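Local coordinates for prophage MuSo2, 43 kDa tail protein (Shewanella oneidensis, PDB 3CDD) that probably serves as a trimeric baseplate hub protein of a Mu-like contractile phage tail, at residues A[40-45]-A[83-88]; A[19-24]-A[36-41]. One frame throughout, in Å; residues are numbered along the deposited sequence. Where two conformers were deposited one is given.

Contact 1. Residues A[40-45]-A[83-88]; sequences TYKFLG and SYDEST
K42, S87 and T88 meet where the end of strand 34-42 runs beside a beta hairpin. Residues 83-88 carry the turn between the antiparallel strands 70-84 and 88-97, and the second of these also pairs with 34-42, all in the GpP-like N-terminal region. K42 and T88 form an antiparallel non-hydrogen-bonded pair, and their side chains stand on the same face of the sheet. The lysine chain is bent at chi2 and chi3 (both -62°), which folds it back over the neighbouring strand, its CD and CE passing close to S87 O. K42 NZ donates to T88 OG1 at 2.6 Å and to S87 OG at 2.9 Å, and weakly to S87 O, so two hydroxyl oxygens, and more weakly a carbonyl, hold the ammonium.

D85 OD1 accepts from S87 N, two residues on, closing an Asx turn; T88 OG1 donates to the same oxygen from the syn side. D85 OD1 lies 4.4 Å from K42 NZ, too far for a salt bridge, although its charge may still favour the ammonium. Y84 hydrogen-bonds through OH to D309 of a second subunit. Just past the strand end, F43 N donates to S87 O at 2.8 Å; this donor sits above the carbonyl plane, 54° out of it.

Contact 2. Residues A[19-24]-A[36-41]; sequences WTKIGI and DLEMTY
W19 stands between L37 and M39, whose side chains cross it at about a right angle. W19 CB lies 3.7 Å from E38 O, and with CG anti to the carbonyl carbon (chi1 -61°) the indole rises between them. CD1 lies against L37 CD2, which sits over the five-membered ring of W19, 3.5 Å from the centroid and almost on the ring normal. W19 NE1, beneath L37 CD2, hydrogen-bonds to Y16 O. Against the opposite face M39, a selenomethionine, lays CE over the six-membered ring of W19, 3.6 Å from its centroid; SE stays farther off in a Met-aromatic contact. At the edge W19 CE3 comes within 3.4 Å of E38 C, and CZ3 touches L37 O. CZ2 lies near M39 CE, and at the tip W19 CH2 lies between M39 CE (4.1 Å) and L37 CB (4.2 Å).

The backbone after W19 forms a classic beta bulge in the hairpin of strands 21-27 and 34-42: T20 and K21 both face E38, whose O accepts from both their N atoms. T20 OG1 takes the backbone N of T40 at 3.0 Å, a side-chain bond beside the bulge. Regular antiparallel pairing continues with I22 opposite L37 and G23 opposite D36. On the face of K21 and E38, K21 CE packs 3.5 Å from E38 OE1, and NZ makes a long salt bridge to that oxygen; one water joins NZ to E38 OE2.

In the fold
Strand 34-42 runs through both contacts, which share T40 and Y41 and have centres about 15 Å apart. Contact 2 is the more buried: aromatic and aliphatic side chains fill one face of its hairpin, while charged groups and waters occupy the other. Contact 1 is a surface contact about 35 Å from the centre of the chain, where a lysine and hydroxyl groups do the work beside a turn. The partners differ too, since 34-42 pairs with 21-27 in contact 2 and with 88-97 in contact 1. In the trimer, S83 and Y84, on strand 70-84, pair antiparallel with a strand of a second subunit, so the sheet runs on across the interface, whereas no other chain touches contact 2.

Contact 1. Residues A[40-45]-A[83-88]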
loop_
_atom_site.group_PDB
_atom_site.type_symbol
_atom_site.label_atom_id
_atom_site.label_comp_id
_atom_site.label_asym_id
_atom_site.label_seq_id
_atom_site.Cartn_x
_atom_site.Cartn_y
_atom_site.Cartn_z
ATOM N N THR A 40 -28.296 -7.119 0.718
ATOM C CA THR A 40 -27.976 -8.550 0.498
ATOM C C THR A 40 -29.184 -9.460 0.742
ATOM O O THR A 40 -29.706 -9.549 1.861
ATOM C CB THR A 40 -26.782 -8.995 1.381
ATOM O OG1 THR A 40 -25.670 -8.132 1.137
ATOM C CG2 THR A 40 -26.369 -10.455 1.130
ATOM N N TYR A 41 -29.656 -10.100 -0.318
ATOM C CA TYR A 41 -30.711 -11.087 -0.184
ATOM C C TYR A 41 -30.141 -12.499 -0.290
ATOM O O TYR A 41 -29.263 -12.750 -1.104
ATOM C CB TYR A 41 -31.798 -10.876 -1.232
ATOM C CG TYR A 41 -32.792 -9.796 -0.914
ATOM C CD1 TYR A 41 -32.487 -8.457 -1.130
ATOM C CD2 TYR A 41 -34.065 -10.114 -0.413
ATOM C CE1 TYR A 41 -33.423 -7.438 -0.850
ATOM C CE2 TYR A 41 -35.006 -9.109 -0.125
ATOM C CZ TYR A 41 -34.663 -7.770 -0.354
ATOM O OH TYR A 41 -35.563 -6.759 -0.078
ATOM N N LYS A 42 -30.651 -13.394 0.553
ATOM C CA LYS A 42 -30.379 -14.829 0.477
ATOM C C LYS A 42 -31.640 -15.602 0.025
ATOM O O LYS A 42 -32.727 -15.416 0.584
ATOM C CB LYS A 42 -29.921 -15.368 1.833
ATOM C CG LYS A 42 -28.552 -14.904 2.301
ATOM C CD LYS A 42 -27.404 -15.329 1.373
ATOM C CE LYS A 42 -27.270 -16.834 1.283
ATOM N NZ LYS A 42 -26.277 -17.255 0.224
ATOM N N PHE A 43 -31.468 -16.470 -0.974
ATOM C CA PHE A 43 -32.544 -17.281 -1.510
ATOM C C PHE A 43 -32.283 -18.752 -1.219
ATOM O O PHE A 43 -31.452 -19.386 -1.877
ATOM C CB PHE A 43 -32.677 -17.043 -3.005
ATOM C CG PHE A 43 -32.965 -15.607 -3.355
ATOM C CD1 PHE A 43 -34.267 -15.178 -3.555
ATOM C CD2 PHE A 43 -31.941 -14.687 -3.452
ATOM C CE1 PHE A 43 -34.528 -13.843 -3.858
ATOM C CE2 PHE A 43 -32.194 -13.364 -3.756
ATOM C CZ PHE A 43 -33.487 -12.946 -3.965
ATOM N N LEU A 44 -33.005 -19.293 -0.232
ATOM C CA LEU A 44 -32.736 -20.638 0.275
ATOM C C LEU A 44 -33.164 -21.754 -0.673
ATOM O O LEU A 44 -32.714 -22.888 -0.532
ATOM C CB LEU A 44 -33.343 -20.834 1.666
ATOM C CG LEU A 44 -32.859 -19.808 2.692
ATOM C CD1 LEU A 44 -33.781 -19.778 3.838
ATOM C CD2 LEU A 44 -31.444 -20.078 3.156
ATOM N N GLY A 45 -34.024 -21.426 -1.636
ATOM C CA GLY A 45 -34.343 -22.348 -2.726
ATOM C C GLY A 45 -33.232 -22.443 -3.771
ATOM O O GLY A 45 -33.389 -23.141 -4.766
ATOM N N SER A 83 -23.443 -8.177 -7.496
ATOM C CA SER A 83 -22.863 -9.516 -7.431
ATOM C C SER A 83 -23.967 -10.490 -7.085
ATOM O O SER A 83 -25.005 -10.089 -6.570
ATOM C CB SER A 83 -21.761 -9.594 -6.372
ATOM O OG SER A 83 -22.304 -9.399 -5.070
ATOM N N TYR A 84 -23.747 -11.774 -7.358
ATOM C CA TYR A 84 -24.700 -12.792 -6.958
ATOM C C TYR A 84 -24.018 -14.150 -7.006
ATOM O O TYR A 84 -22.915 -14.272 -7.533
ATOM C CB TYR A 84 -25.932 -12.797 -7.886
ATOM C CG TYR A 84 -25.567 -13.016 -9.341
ATOM C CD1 TYR A 84 -25.396 -14.308 -9.854
ATOM C CD2 TYR A 84 -25.373 -11.924 -10.201
ATOM C CE1 TYR A 84 -25.036 -14.511 -11.181
ATOM C CE2 TYR A 84 -25.026 -12.122 -11.541
ATOM C CZ TYR A 84 -24.863 -13.409 -12.015
ATOM O OH TYR A 84 -24.538 -13.614 -13.329
ATOM N N ASP A 85 -24.663 -15.153 -6.417
ATOM C CA ASP A 85 -24.349 -16.567 -6.691
ATOM C C ASP A 85 -25.655 -17.357 -6.724
ATOM O O ASP A 85 -26.703 -16.790 -7.063
ATOM C CB ASP A 85 -23.333 -17.142 -5.703
ATOM C CG ASP A 85 -23.755 -16.994 -4.244
ATOM O OD1 ASP A 85 -24.945 -17.165 -3.924
ATOM O OD2 ASP A 85 -22.883 -16.714 -3.408
ATOM N N GLU A 86 -25.639 -18.646 -6.380
ATOM C CA GLU A 86 -26.871 -19.422 -6.547
ATOM C C GLU A 86 -27.916 -19.155 -5.464
ATOM O O GLU A 86 -29.093 -19.393 -5.683
ATOM C CB GLU A 86 -26.583 -20.905 -6.702
ATOM C CG GLU A 86 -26.063 -21.228 -8.073
ATOM C CD GLU A 86 -25.300 -22.522 -8.102
ATOM O OE1 GLU A 86 -24.461 -22.751 -7.196
ATOM O OE2 GLU A 86 -25.535 -23.304 -9.042
ATOM N N SER A 87 -27.488 -18.591 -4.337
ATOM C CA SER A 87 -28.394 -18.338 -3.227
ATOM C C SER A 87 -28.266 -16.912 -2.651
ATOM O O SER A 87 -28.698 -16.661 -1.530
ATOM C CB SER A 87 -28.136 -19.379 -2.137
ATOM O OG SER A 87 -26.796 -19.304 -1.704
ATOM N N THR A 88 -27.699 -15.991 -3.438
ATOM C CA THR A 88 -27.339 -14.644 -2.981
ATOM C C THR A 88 -27.518 -13.655 -4.112
ATOM O O THR A 88 -27.154 -13.938 -5.248
ATOM C CB THR A 88 -25.857 -14.552 -2.496
ATOM O OG1 THR A 88 -25.527 -15.709 -1.723
ATOM C CG2 THR A 88 -25.621 -13.324 -1.624
#

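Contact 2. Residues A[19-24]-A[36-41]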
loop_
_atom_site.group_PDB
_atom_site.type_symbol
_atom_site.label_atom_id
_atom_site.label_comp_id
_atom_site.label_asym_id
_atom_site.label_seq_id
_atom_site.Cartn_x
_atom_site.Cartn_y
_atom_site.Cartn_z
ATOM N N TRP A 19 -32.131 -1.237 3.097
ATOM C CA TRP A 19 -30.721 -1.578 2.971
ATOM C C TRP A 19 -30.286 -2.410 4.165
ATOM O O TRP A 19 -30.829 -2.253 5.269
ATOM C CB TRP A 19 -29.882 -0.298 2.858
ATOM C CG TRP A 19 -30.248 0.538 1.641
ATOM C CD1 TRP A 19 -31.140 1.581 1.594
ATOM C CD2 TRP A 19 -29.761 0.370 0.297
ATOM N NE1 TRP A 19 -31.223 2.084 0.305
ATOM C CE2 TRP A 19 -30.382 1.361 -0.506
ATOM C CE3 TRP A 19 -28.857 -0.521 -0.307
ATOM C CZ2 TRP A 19 -30.126 1.482 -1.883
ATOM C CZ3 TRP A 19 -28.598 -0.395 -1.677
ATOM C CH2 TRP A 19 -29.231 0.600 -2.446
ATOM N N THR A 20 -29.337 -3.311 3.934
ATOM C CA THR A 20 -28.868 -4.209 4.969
ATOM C C THR A 20 -27.567 -3.692 5.605
ATOM O O THR A 20 -27.229 -4.097 6.712
ATOM C CB THR A 20 -28.664 -5.670 4.450
ATOM O OG1 THR A 20 -27.847 -5.658 3.280
ATOM C CG2 THR A 20 -29.998 -6.351 4.140
ATOM N N LYS A 21 -26.866 -2.798 4.897
ATOM C CA LYS A 21 -25.688 -2.126 5.441
ATOM C C LYS A 21 -25.551 -0.712 4.862
ATOM O O LYS A 21 -25.588 -0.522 3.642
ATOM C CB LYS A 21 -24.423 -2.950 5.174
ATOM C CG LYS A 21 -23.208 -2.568 6.022
ATOM C CD LYS A 21 -22.023 -3.478 5.671
ATOM C CE LYS A 21 -21.515 -3.206 4.246
ATOM N NZ LYS A 21 -20.323 -4.070 3.890
ATOM N N ILE A 22 -25.418 0.283 5.739
ATOM C CA ILE A 22 -25.318 1.699 5.333
ATOM C C ILE A 22 -24.116 2.284 6.054
ATOM O O ILE A 22 -23.966 2.055 7.260
ATOM C CB ILE A 22 -26.597 2.473 5.749
ATOM C CG1 ILE A 22 -27.833 1.816 5.128
ATOM C CG2 ILE A 22 -26.496 4.021 5.401
ATOM C CD1 ILE A 22 -29.166 2.386 5.588
ATOM N N GLY A 23 -23.241 2.990 5.328
ATOM C CA GLY A 23 -22.154 3.762 5.936
ATOM C C GLY A 23 -22.117 5.137 5.286
ATOM O O GLY A 23 -22.035 5.241 4.064
ATOM N N ILE A 24 -22.235 6.213 6.064
ATOM C CA ILE A 24 -22.106 7.561 5.461
ATOM C C ILE A 24 -21.076 8.353 6.261
ATOM O O ILE A 24 -21.177 8.442 7.491
ATOM C CB ILE A 24 -23.459 8.307 5.372
ATOM C CG1 ILE A 24 -24.395 7.632 4.377
ATOM C CG2 ILE A 24 -23.262 9.770 4.925
ATOM C CD1 ILE A 24 -25.913 7.960 4.595
ATOM N N ASP A 36 -21.984 4.563 1.250
ATOM C CA ASP A 36 -21.959 3.191 0.742
ATOM C C ASP A 36 -23.216 2.498 1.264
ATOM O O ASP A 36 -23.448 2.449 2.480
ATOM C CB ASP A 36 -20.712 2.450 1.236
ATOM C CG ASP A 36 -20.079 1.524 0.172
ATOM O OD1 ASP A 36 -20.790 0.837 -0.607
ATOM O OD2 ASP A 36 -18.830 1.487 0.131
ATOM N N LEU A 37 -24.027 1.980 0.343
ATOM C CA LEU A 37 -25.253 1.291 0.692
ATOM C C LEU A 37 -25.273 -0.059 0.038
ATOM O O LEU A 37 -24.937 -0.185 -1.153
ATOM C CB LEU A 37 -26.487 2.101 0.310
ATOM C CG LEU A 37 -26.665 3.321 1.207
ATOM C CD1 LEU A 37 -26.039 4.536 0.532
ATOM C CD2 LEU A 37 -28.121 3.590 1.514
ATOM N N GLU A 38 -25.619 -1.068 0.828
ATOM C CA GLU A 38 -25.654 -2.430 0.358
ATOM C C GLU A 38 -26.950 -3.128 0.788
ATOM O O GLU A 38 -27.446 -2.922 1.902
ATOM C CB GLU A 38 -24.438 -3.175 0.881
ATOM C CG GLU A 38 -24.349 -4.610 0.442
ATOM C CD GLU A 38 -23.141 -5.289 1.049
ATOM O OE1 GLU A 38 -23.169 -5.603 2.265
ATOM O OE2 GLU A 38 -22.155 -5.478 0.313
HETATM N N MSE A 39 -27.488 -3.949 -0.116
HETATM C CA MSE A 39 -28.666 -4.784 0.159
HETATM C C MSE A 39 -28.329 -6.212 -0.252
HETATM O O MSE A 39 -28.100 -6.479 -1.431
HETATM C CB MSE A 39 -29.869 -4.263 -0.636
HETATM C CG MSE A 39 -31.252 -4.453 0.014
HETATM SE SE MSE A 39 -32.616 -3.730 -1.200
HETATM C CE MSE A 39 -32.339 -1.807 -1.128
ATOM N N THR A 40 -28.296 -7.119 0.718
ATOM C CA THR A 40 -27.976 -8.550 0.498
ATOM C C THR A 40 -29.184 -9.460 0.742
ATOM O O THR A 40 -29.706 -9.549 1.861
ATOM C CB THR A 40 -26.782 -8.995 1.381
ATOM O OG1 THR A 40 -25.670 -8.132 1.137
ATOM C CG2 THR A 40 -26.369 -10.455 1.130
ATOM N N TYR A 41 -29.656 -10.100 -0.318
ATOM C CA TYR A 41 -30.711 -11.087 -0.184
ATOM C C TYR A 41 -30.141 -12.499 -0.290
ATOM O O TYR A 41 -29.263 -12.750 -1.104
ATOM C CB TYR A 41 -31.798 -10.876 -1.232
ATOM C CG TYR A 41 -32.792 -9.796 -0.914
ATOM C CD1 TYR A 41 -32.487 -8.457 -1.130
ATOM C CD2 TYR A 41 -34.065 -10.114 -0.413
ATOM C CE1 TYR A 41 -33.423 -7.438 -0.850
ATOM C CE2 TYR A 41 -35.006 -9.109 -0.125
ATOM C CZ TYR A 41 -34.663 -7.770 -0.354
ATOM O OH TYR A 41 -35.563 -6.759 -0.078
HETATM O O HOH W 1 -25.515 -6.318 3.466
HETATM O O HOH W 2 -22.555 -0.422 2.922
HETATM O O HOH W 3 -20.314 -3.556 0.714
#